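Local coordinates for cupin type-2 domain-containing protein (Neisseria meningitidis, PDB 2I45) that is of unknown function but has a cupin domain, a small beta-barrel that in many relatives holds a metal ion and serves as an enzyme active site, at residues 8-13 against 32-36; 38-44 against 83-89; 52-58 against 71-77. All coordinates share one frame; numbering follows the deposited sequence.

Contact 1 (8-13 against 32-36)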
loop_
_atom_site.group_PDB
_atom_site.type_symbol
_atom_site.label_atom_id
_atom_site.label_comp_id
_atom_site.label_asym_id
_atom_site.label_seq_id
_atom_site.Cartn_x
_atom_site.Cartn_y
_atom_site.Cartn_z
ATOM N N LEU B 8 -8.676 5.716 0.874
ATOM C CA LEU B 8 -8.279 5.791 -0.507
ATOM C C LEU B 8 -9.403 6.276 -1.390
ATOM O O LEU B 8 -9.286 7.392 -1.904
ATOM C CB LEU B 8 -7.710 4.441 -0.972
ATOM C CG LEU B 8 -6.195 4.164 -0.903
ATOM C CD1 LEU B 8 -5.341 5.096 0.075
ATOM C CD2 LEU B 8 -5.889 2.680 -0.713
ATOM N N LYS B 9 -10.485 5.500 -1.553
ATOM C CA LYS B 9 -11.557 5.899 -2.487
ATOM C C LYS B 9 -12.034 7.345 -2.268
ATOM O O LYS B 9 -11.979 8.197 -3.164
ATOM C CB LYS B 9 -12.769 4.955 -2.446
ATOM C CG LYS B 9 -12.496 3.489 -2.858
ATOM C CD LYS B 9 -12.121 3.310 -4.340
ATOM C CE LYS B 9 -12.863 2.113 -4.974
ATOM N NZ LYS B 9 -14.404 2.048 -4.732
ATOM N N GLN B 10 -12.484 7.634 -1.070
ATOM C CA GLN B 10 -12.951 8.956 -0.828
ATOM C C GLN B 10 -11.847 10.048 -1.041
ATOM O O GLN B 10 -12.166 11.095 -1.619
ATOM C CB GLN B 10 -13.729 9.048 0.495
ATOM C CG GLN B 10 -12.942 9.649 1.632
ATOM C CD GLN B 10 -13.583 9.409 2.991
ATOM O OE1 GLN B 10 -13.092 9.949 3.999
ATOM N NE2 GLN B 10 -14.664 8.593 3.038
ATOM N N HIS B 11 -10.586 9.821 -0.641
ATOM C CA HIS B 11 -9.532 10.818 -0.966
ATOM C C HIS B 11 -9.353 11.037 -2.490
ATOM O O HIS B 11 -9.153 12.167 -2.996
ATOM C CB HIS B 11 -8.187 10.446 -0.342
ATOM C CG HIS B 11 -8.034 10.908 1.064
ATOM N ND1 HIS B 11 -7.193 11.927 1.421
ATOM C CD2 HIS B 11 -8.620 10.497 2.211
ATOM C CE1 HIS B 11 -7.263 12.130 2.727
ATOM N NE2 HIS B 11 -8.127 11.279 3.231
ATOM N N LEU B 12 -9.413 9.946 -3.226
ATOM C CA LEU B 12 -9.206 10.047 -4.632
ATOM C C LEU B 12 -10.379 10.782 -5.270
ATOM O O LEU B 12 -10.161 11.772 -5.954
ATOM C CB LEU B 12 -8.994 8.658 -5.248
ATOM C CG LEU B 12 -7.676 7.967 -5.603
ATOM C CD1 LEU B 12 -6.458 8.416 -4.787
ATOM C CD2 LEU B 12 -7.947 6.453 -5.418
ATOM N N ALA B 13 -11.605 10.301 -5.055
ATOM C CA ALA B 13 -12.797 10.992 -5.553
ATOM C C ALA B 13 -12.731 12.523 -5.405
ATOM O O ALA B 13 -13.260 13.224 -6.262
ATOM C CB ALA B 13 -14.073 10.432 -4.915
ATOM N N HIS B 32 1.335 9.811 -1.651
ATOM C CA HIS B 32 0.946 10.627 -2.767
ATOM C C HIS B 32 -0.280 9.961 -3.444
ATOM O O HIS B 32 -0.266 8.747 -3.752
ATOM C CB HIS B 32 2.116 10.731 -3.722
ATOM C CG HIS B 32 3.283 11.514 -3.192
ATOM N ND1 HIS B 32 3.775 12.636 -3.828
ATOM C CD2 HIS B 32 4.051 11.343 -2.088
ATOM C CE1 HIS B 32 4.801 13.118 -3.139
ATOM N NE2 HIS B 32 4.991 12.350 -2.077
ATOM N N LEU B 33 -1.353 10.725 -3.622
ATOM C CA LEU B 33 -2.522 10.223 -4.389
ATOM C C LEU B 33 -2.622 11.135 -5.592
ATOM O O LEU B 33 -2.654 12.349 -5.438
ATOM C CB LEU B 33 -3.844 10.238 -3.607
ATOM C CG LEU B 33 -3.878 9.702 -2.167
ATOM C CD1 LEU B 33 -5.101 10.070 -1.380
ATOM C CD2 LEU B 33 -3.699 8.269 -2.154
ATOM N N VAL B 34 -2.633 10.536 -6.784
ATOM C CA VAL B 34 -2.548 11.285 -8.028
ATOM C C VAL B 34 -3.271 10.496 -9.038
ATOM O O VAL B 34 -3.348 9.285 -8.916
ATOM C CB VAL B 34 -1.172 11.251 -8.621
ATOM C CG1 VAL B 34 -0.895 12.559 -9.342
ATOM C CG2 VAL B 34 -0.179 10.904 -7.591
ATOM N N LYS B 35 -3.749 11.151 -10.084
ATOM C CA LYS B 35 -4.387 10.407 -11.129
ATOM C C LYS B 35 -3.557 10.621 -12.352
ATOM O O LYS B 35 -3.084 11.678 -12.530
ATOM C CB LYS B 35 -5.811 10.878 -11.290
ATOM C CG LYS B 35 -6.678 10.517 -10.078
ATOM C CD LYS B 35 -8.220 10.721 -10.342
ATOM C CE LYS B 35 -9.025 10.447 -9.088
ATOM N NZ LYS B 35 -10.529 10.577 -9.252
ATOM N N LEU B 36 -3.389 9.577 -13.174
ATOM C CA LEU B 36 -2.546 9.507 -14.376
ATOM C C LEU B 36 -3.326 9.211 -15.656
ATOM O O LEU B 36 -4.220 8.325 -15.663
ATOM C CB LEU B 36 -1.597 8.339 -14.204
ATOM C CG LEU B 36 -0.220 8.691 -13.683
ATOM C CD1 LEU B 36 -0.139 9.885 -12.675
ATOM C CD2 LEU B 36 0.403 7.461 -13.120
#
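K35 NZ reaches the C-terminal end of helix 8-13, lying 3.5 Å from L12 O in a close approach rather than a hydrogen bond and giving a weak hydrogen bond to I15 O just beyond. Here a short helix lies against one face of the five-stranded sheet of a cupin domain, illustrating how a long side chain can span from strand to helix end. Helix 8-13 crosses strand 32-36 at 58°, the axes 8.9 Å apart. The lysine chain is extended beyond CG (chi2 -168°), which carries its ammonium across that gap; the carbonyl-rich helix end would probably favour its positive charge. L33 supplies the apolar half. Its CB meets L12 CD1 at 3.4 Å, the two leucine side chains running at about a right angle to one another. L33 CD1 packs against H11 CB at 3.3 Å and comes obliquely toward the imidazole, whose ND1 has a weak hydrogen bond to E22 OE1 on the adjacent strand 22-26. Further along the sheet L12 also rests on V55, so the helix spans several strands. One turn earlier the packing is lighter, L8 CD1 touching L33 CD2 at 4.2 Å.

Contact 2 (38-44 against 83-89); sequences GDYGWHT and VSHRPRS
Three backbone hydrogen bonds join G38 and H43 to S89 and H85, laying 38-44 antiparallel along the edge strand 85-89 of the three-stranded sheet in the cupin barrel. H43 and H85 form an isolated bridge: H43 N to H85 O is 2.7 Å and H85 N to H43 O is 2.8 Å, both nearly straight. S89 N closes the other end on G38 O. Between these ends the backbones part and a water steps in, accepting from Y40 N and donating to G41 O and to P87 O (2.8 Å from the water). An Asx turn, with G41 N bonded to D39 OD2, shapes the departing loop. On the outer side flat groups meet: R86 CB makes a CH-pi contact 3.8 Å from the centroid of the W42 six-membered ring, and a bend at chi3 (63°) brings the guanidinium back so that W42 CZ2 lies over its face, the two planes 47° apart. D62 holds R86 NE and R88 NH1 in salt bridges. The histidines form the third group, at positions consistent with the metal-ligand motifs of other cupins. P87 CD packs 3.2 Å from H43 ND1. The H85 ring is fixed in rotation by its ND1, which donates in the ring plane to V83 O at 3.0 Å, while H43 O lies over one face of that ring.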
loop_
_atom_site.group_PDB
_atom_site.type_symbol
_atom_site.label_atom_id
_atom_site.label_comp_id
_atom_site.label_asym_id
_atom_site.label_seq_id
_atom_site.Cartn_x
_atom_site.Cartn_y
_atom_site.Cartn_z
ATOM N N GLY B 38 -2.288 9.439 -20.209
ATOM C CA GLY B 38 -1.118 9.545 -21.131
ATOM C C GLY B 38 0.203 9.484 -20.377
ATOM O O GLY B 38 0.338 8.660 -19.500
ATOM N N ASP B 39 1.161 10.376 -20.665
ATOM C CA ASP B 39 2.338 10.529 -19.807
ATOM C C ASP B 39 2.946 11.902 -19.847
ATOM O O ASP B 39 2.533 12.769 -20.624
ATOM C CB ASP B 39 3.436 9.565 -20.229
ATOM C CG ASP B 39 3.819 9.751 -21.707
ATOM O OD1 ASP B 39 3.069 9.210 -22.585
ATOM O OD2 ASP B 39 4.833 10.432 -21.972
ATOM N N TYR B 40 3.971 12.094 -19.007
ATOM C CA TYR B 40 4.663 13.364 -18.966
ATOM C C TYR B 40 6.118 13.160 -19.088
ATOM O O TYR B 40 6.878 13.932 -18.515
ATOM C CB TYR B 40 4.398 14.132 -17.666
ATOM C CG TYR B 40 3.280 15.126 -17.801
ATOM C CD1 TYR B 40 1.948 14.672 -17.766
ATOM C CD2 TYR B 40 3.513 16.498 -18.015
ATOM C CE1 TYR B 40 0.877 15.498 -17.893
ATOM C CE2 TYR B 40 2.390 17.376 -18.145
ATOM C CZ TYR B 40 1.074 16.814 -18.077
ATOM O OH TYR B 40 -0.108 17.507 -18.173
ATOM N N GLY B 41 6.509 12.105 -19.782
ATOM C CA GLY B 41 7.922 11.836 -19.978
ATOM C C GLY B 41 8.624 11.121 -18.826
ATOM O O GLY B 41 7.998 10.402 -18.046
ATOM N N TRP B 42 9.955 11.272 -18.763
ATOM C CA TRP B 42 10.739 10.476 -17.871
ATOM C C TRP B 42 10.860 11.249 -16.586
ATOM O O TRP B 42 10.955 12.440 -16.627
ATOM C CB TRP B 42 12.114 10.165 -18.504
ATOM C CG TRP B 42 12.009 9.243 -19.674
ATOM C CD1 TRP B 42 11.699 9.588 -20.919
ATOM C CD2 TRP B 42 12.159 7.821 -19.662
ATOM N NE1 TRP B 42 11.596 8.472 -21.721
ATOM C CE2 TRP B 42 11.889 7.367 -20.976
ATOM C CE3 TRP B 42 12.476 6.872 -18.655
ATOM C CZ2 TRP B 42 11.952 5.996 -21.346
ATOM C CZ3 TRP B 42 12.553 5.526 -19.004
ATOM C CH2 TRP B 42 12.273 5.091 -20.339
ATOM N N HIS B 43 10.847 10.576 -15.445
ATOM C CA HIS B 43 11.240 11.195 -14.179
ATOM C C HIS B 43 12.220 10.248 -13.600
ATOM O O HIS B 43 12.230 9.082 -14.015
ATOM C CB HIS B 43 10.077 11.222 -13.166
ATOM C CG HIS B 43 8.773 11.653 -13.749
ATOM N ND1 HIS B 43 8.101 10.917 -14.707
ATOM C CD2 HIS B 43 7.997 12.737 -13.501
ATOM C CE1 HIS B 43 6.970 11.532 -15.027
ATOM N NE2 HIS B 43 6.881 12.638 -14.307
ATOM N N THR B 44 12.979 10.708 -12.596
ATOM C CA THR B 44 13.532 9.772 -11.580
ATOM C C THR B 44 12.704 9.733 -10.279
ATOM O O THR B 44 13.016 10.379 -9.273
ATOM C CB THR B 44 15.101 9.817 -11.346
ATOM O OG1 THR B 44 15.448 10.810 -10.395
ATOM C CG2 THR B 44 15.860 10.028 -12.622
ATOM N N VAL B 83 16.448 5.399 -10.651
ATOM C CA VAL B 83 16.134 4.625 -11.776
ATOM C C VAL B 83 15.238 5.624 -12.479
ATOM O O VAL B 83 14.200 6.013 -11.952
ATOM C CB VAL B 83 15.431 3.368 -11.251
ATOM C CG1 VAL B 83 14.163 2.993 -12.070
ATOM C CG2 VAL B 83 16.432 2.231 -11.157
ATOM N N SER B 84 15.644 6.089 -13.642
ATOM C CA SER B 84 14.788 6.924 -14.451
ATOM C C SER B 84 13.690 6.065 -15.069
ATOM O O SER B 84 13.985 5.004 -15.593
ATOM C CB SER B 84 15.648 7.582 -15.505
ATOM O OG SER B 84 15.064 7.572 -16.812
ATOM N N HIS B 85 12.433 6.513 -14.981
ATOM C CA HIS B 85 11.321 5.754 -15.443
ATOM C C HIS B 85 10.280 6.698 -15.942
ATOM O O HIS B 85 10.265 7.896 -15.642
ATOM C CB HIS B 85 10.697 4.973 -14.306
ATOM C CG HIS B 85 10.298 5.834 -13.142
ATOM N ND1 HIS B 85 11.224 6.377 -12.267
ATOM C CD2 HIS B 85 9.085 6.271 -12.723
ATOM C CE1 HIS B 85 10.593 7.099 -11.354
ATOM N NE2 HIS B 85 9.301 7.058 -11.619
ATOM N N ARG B 86 9.377 6.124 -16.709
ATOM C CA ARG B 86 8.359 6.887 -17.363
ATOM C C ARG B 86 6.998 6.306 -16.991
ATOM O O ARG B 86 6.537 5.357 -17.601
ATOM C CB ARG B 86 8.574 6.956 -18.879
ATOM C CG ARG B 86 7.268 7.233 -19.654
ATOM C CD ARG B 86 7.424 7.448 -21.166
ATOM N NE ARG B 86 7.950 6.275 -21.849
ATOM C CZ ARG B 86 8.677 6.361 -22.959
ATOM N NH1 ARG B 86 8.926 7.562 -23.539
ATOM N NH2 ARG B 86 9.184 5.256 -23.486
ATOM N N PRO B 87 6.362 6.876 -15.971
ATOM C CA PRO B 87 5.054 6.433 -15.505
ATOM C C PRO B 87 4.007 6.819 -16.503
ATOM O O PRO B 87 4.148 7.859 -17.080
ATOM C CB PRO B 87 4.840 7.268 -14.246
ATOM C CG PRO B 87 5.813 8.399 -14.290
ATOM C CD PRO B 87 6.923 8.003 -15.202
ATOM N N ARG B 88 2.917 6.077 -16.650
ATOM C CA ARG B 88 2.036 6.360 -17.758
ATOM C C ARG B 88 0.736 5.497 -17.769
ATOM O O ARG B 88 0.715 4.410 -17.176
ATOM C CB ARG B 88 2.901 6.088 -18.934
ATOM C CG ARG B 88 2.214 5.818 -20.202
ATOM C CD ARG B 88 2.274 4.364 -20.602
ATOM N NE ARG B 88 3.578 3.739 -20.817
ATOM C CZ ARG B 88 3.644 2.491 -21.299
ATOM N NH1 ARG B 88 4.788 1.858 -21.414
ATOM N NH2 ARG B 88 2.520 1.847 -21.622
ATOM N N SER B 89 -0.348 5.957 -18.397
ATOM C CA SER B 89 -1.623 5.254 -18.292
ATOM C C SER B 89 -2.539 5.410 -19.521
ATOM O O SER B 89 -2.945 6.504 -19.885
ATOM C CB SER B 89 -2.383 5.719 -17.057
ATOM O OG SER B 89 -3.645 5.077 -16.977
HETATM O O HOH W 1 5.343 10.295 -17.657
#

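Contact 3 (52-58 against 71-77); sequences LFAVEGD and IREGEMA
L52 and A77 exchange two backbone hydrogen bonds, L52 N to A77 O at 2.9 Å and A77 N to L52 O, and begin the tight half of an antiparallel pairing between strands 50-56 and 75-79 of the cupin five-stranded sheet. A54 continues it, its N donating to E75 O and its O accepting from G74 N at 2.8 Å. On one face, M76 (a selenomethionine) runs extended beyond CG and sets its CE over the F53 ring, offset toward the rim and 3.9 Å from the centroid, a CH-pi contact, with SE oblique to the ring in a Met-aromatic contact; G74 and E75 border the same ring at its edge. F53 also meets F53 of the second subunit, and E75 and M76 pair with a strand of that chain, so the sheet runs on through the dimer. On the face carrying L52, I71 packs with CG2 3.7 Å from A54 CB and CD1 toward L52 CB. The opposite end is looser and more exposed, and carboxylates do the joining. A type II turn from R72 to E75 presents E73 to G57 and D58, beyond the classic bulge where V55 and E56 both face S94 of strand 92-99. With CG anti to the backbone N (chi1 -176°), E73 lies alongside E56 and sends OE2 to G57 N at 2.8 Å. E56 OE2 and E73 OE2, like charges, are 5.0 Å apart. D58 answers from its own side: E73 N points almost straight at D58 OD1, 3.0 Å away and well above the carboxylate plane.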
loop_
_atom_site.group_PDB
_atom_site.type_symbol
_atom_site.label_atom_id
_atom_site.label_comp_id
_atom_site.label_asym_id
_atom_site.label_seq_id
_atom_site.Cartn_x
_atom_site.Cartn_y
_atom_site.Cartn_z
ATOM N N LEU B 52 3.991 1.569 -5.429
ATOM C CA LEU B 52 2.965 2.129 -6.277
ATOM C C LEU B 52 1.814 1.200 -6.221
ATOM O O LEU B 52 1.974 -0.012 -6.382
ATOM C CB LEU B 52 3.391 2.196 -7.754
ATOM C CG LEU B 52 4.595 2.899 -8.462
ATOM C CD1 LEU B 52 4.136 3.746 -9.701
ATOM C CD2 LEU B 52 5.417 3.720 -7.533
ATOM N N PHE B 53 0.615 1.722 -6.006
ATOM C CA PHE B 53 -0.452 0.799 -5.909
ATOM C C PHE B 53 -1.591 1.285 -6.804
ATOM O O PHE B 53 -2.022 2.427 -6.715
ATOM C CB PHE B 53 -0.801 0.524 -4.434
ATOM C CG PHE B 53 -2.149 -0.150 -4.234
ATOM C CD1 PHE B 53 -2.446 -1.346 -4.860
ATOM C CD2 PHE B 53 -3.104 0.418 -3.397
ATOM C CE1 PHE B 53 -3.698 -2.003 -4.692
ATOM C CE2 PHE B 53 -4.341 -0.185 -3.221
ATOM C CZ PHE B 53 -4.657 -1.425 -3.891
ATOM N N ALA B 54 -2.048 0.420 -7.699
ATOM C CA ALA B 54 -2.956 0.878 -8.717
ATOM C C ALA B 54 -4.266 0.659 -8.135
ATOM O O ALA B 54 -4.875 -0.470 -8.290
ATOM C CB ALA B 54 -2.827 0.082 -9.955
ATOM N N VAL B 55 -4.703 1.715 -7.451
ATOM C CA VAL B 55 -6.000 1.683 -6.753
ATOM C C VAL B 55 -7.122 1.452 -7.734
ATOM O O VAL B 55 -7.892 0.549 -7.551
ATOM C CB VAL B 55 -6.336 2.926 -5.908
ATOM C CG1 VAL B 55 -7.638 2.711 -5.222
ATOM C CG2 VAL B 55 -5.222 3.220 -4.867
ATOM N N GLU B 56 -7.208 2.260 -8.787
ATOM C CA GLU B 56 -8.316 2.026 -9.778
ATOM C C GLU B 56 -7.764 2.300 -11.167
ATOM O O GLU B 56 -6.938 3.236 -11.300
ATOM C CB GLU B 56 -9.505 2.919 -9.496
ATOM C CG GLU B 56 -10.550 2.770 -10.512
ATOM C CD GLU B 56 -11.668 3.799 -10.373
ATOM O OE1 GLU B 56 -11.480 4.758 -9.561
ATOM O OE2 GLU B 56 -12.714 3.643 -11.085
ATOM N N GLY B 57 -8.133 1.457 -12.141
ATOM C CA GLY B 57 -7.554 1.507 -13.492
ATOM C C GLY B 57 -6.170 0.909 -13.675
ATOM O O GLY B 57 -5.487 0.612 -12.707
ATOM N N ASP B 58 -5.709 0.758 -14.917
ATOM C CA ASP B 58 -4.340 0.206 -15.134
ATOM C C ASP B 58 -3.296 1.240 -15.533
ATOM O O ASP B 58 -3.619 2.290 -15.988
ATOM C CB ASP B 58 -4.362 -0.958 -16.129
ATOM C CG ASP B 58 -5.574 -1.853 -15.927
ATOM O OD1 ASP B 58 -6.141 -1.806 -14.812
ATOM O OD2 ASP B 58 -5.990 -2.576 -16.871
ATOM N N ILE B 71 1.193 -2.380 -14.265
ATOM C CA ILE B 71 0.553 -2.405 -12.954
ATOM C C ILE B 71 -0.962 -2.269 -13.149
ATOM O O ILE B 71 -1.431 -1.165 -13.497
ATOM C CB ILE B 71 1.073 -1.279 -12.055
ATOM C CG1 ILE B 71 2.600 -1.247 -12.080
ATOM C CG2 ILE B 71 0.514 -1.468 -10.623
ATOM C CD1 ILE B 71 3.236 -0.146 -11.223
ATOM N N ARG B 72 -1.718 -3.372 -12.979
ATOM C CA ARG B 72 -3.174 -3.339 -13.295
ATOM C C ARG B 72 -3.884 -3.029 -12.037
ATOM O O ARG B 72 -3.324 -3.220 -10.993
ATOM C CB ARG B 72 -3.739 -4.628 -13.917
ATOM C CG ARG B 72 -2.795 -5.319 -14.874
ATOM C CD ARG B 72 -3.377 -6.581 -15.546
ATOM N NE ARG B 72 -2.858 -6.526 -16.917
ATOM C CZ ARG B 72 -1.775 -7.164 -17.391
ATOM N NH1 ARG B 72 -1.085 -8.026 -16.636
ATOM N NH2 ARG B 72 -1.398 -6.942 -18.656
ATOM N N GLU B 73 -5.104 -2.505 -12.127
ATOM C CA GLU B 73 -5.958 -2.354 -10.947
ATOM C C GLU B 73 -5.735 -3.485 -9.980
ATOM O O GLU B 73 -5.993 -4.633 -10.293
ATOM C CB GLU B 73 -7.426 -2.334 -11.306
ATOM C CG GLU B 73 -8.266 -2.094 -10.094
ATOM C CD GLU B 73 -9.638 -1.583 -10.422
ATOM O OE1 GLU B 73 -10.635 -2.368 -10.329
ATOM O OE2 GLU B 73 -9.711 -0.382 -10.777
ATOM N N GLY B 74 -5.208 -3.158 -8.813
ATOM C CA GLY B 74 -5.219 -4.130 -7.710
ATOM C C GLY B 74 -3.802 -4.572 -7.397
ATOM O O GLY B 74 -3.635 -5.469 -6.575
ATOM N N GLU B 75 -2.802 -3.986 -8.069
ATOM C CA GLU B 75 -1.498 -4.537 -7.989
ATOM C C GLU B 75 -0.492 -3.528 -7.437
ATOM O O GLU B 75 -0.627 -2.306 -7.664
ATOM C CB GLU B 75 -1.047 -5.015 -9.355
ATOM C CG GLU B 75 -1.910 -6.077 -10.031
ATOM C CD GLU B 75 -1.299 -6.648 -11.340
ATOM O OE1 GLU B 75 -0.626 -5.951 -12.112
ATOM O OE2 GLU B 75 -1.505 -7.821 -11.619
HETATM N N MSE B 76 0.501 -4.035 -6.714
HETATM C CA MSE B 76 1.582 -3.164 -6.272
HETATM C C MSE B 76 2.881 -3.468 -6.979
HETATM O O MSE B 76 3.084 -4.565 -7.466
HETATM C CB MSE B 76 1.842 -3.317 -4.803
HETATM C CG MSE B 76 0.978 -2.469 -3.988
HETATM SE SE MSE B 76 0.966 -3.004 -2.044
HETATM C CE MSE B 76 -0.551 -1.800 -1.570
ATOM N N ALA B 77 3.764 -2.493 -7.016
ATOM C CA ALA B 77 5.102 -2.675 -7.513
ATOM C C ALA B 77 5.979 -1.621 -6.844
ATOM O O ALA B 77 5.483 -0.807 -6.098
ATOM C CB ALA B 77 5.127 -2.514 -9.001
#

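Contacts 1 and 3 share the five-stranded sheet, their centres about 12 Å apart: helix 8-13 bridges them, with L12 CD2 3.8 Å from V55 CG1 and L8 packed on F53. Contact 2 lies along the edge of the three-stranded sheet, about 19 Å from contact 1 and about 16 Å from contact 3 between centres. S89 ties contact 2 to both others, its OG 3.0 Å from D58 O in a probable hydrogen bond and its CB packing on L36 O. In sequence, contact 3 is nested inside the loop that contact 2 closes. H43 and H85 of contact 2 lie at positions consistent with cupin metal ligands, though a site remains an inference.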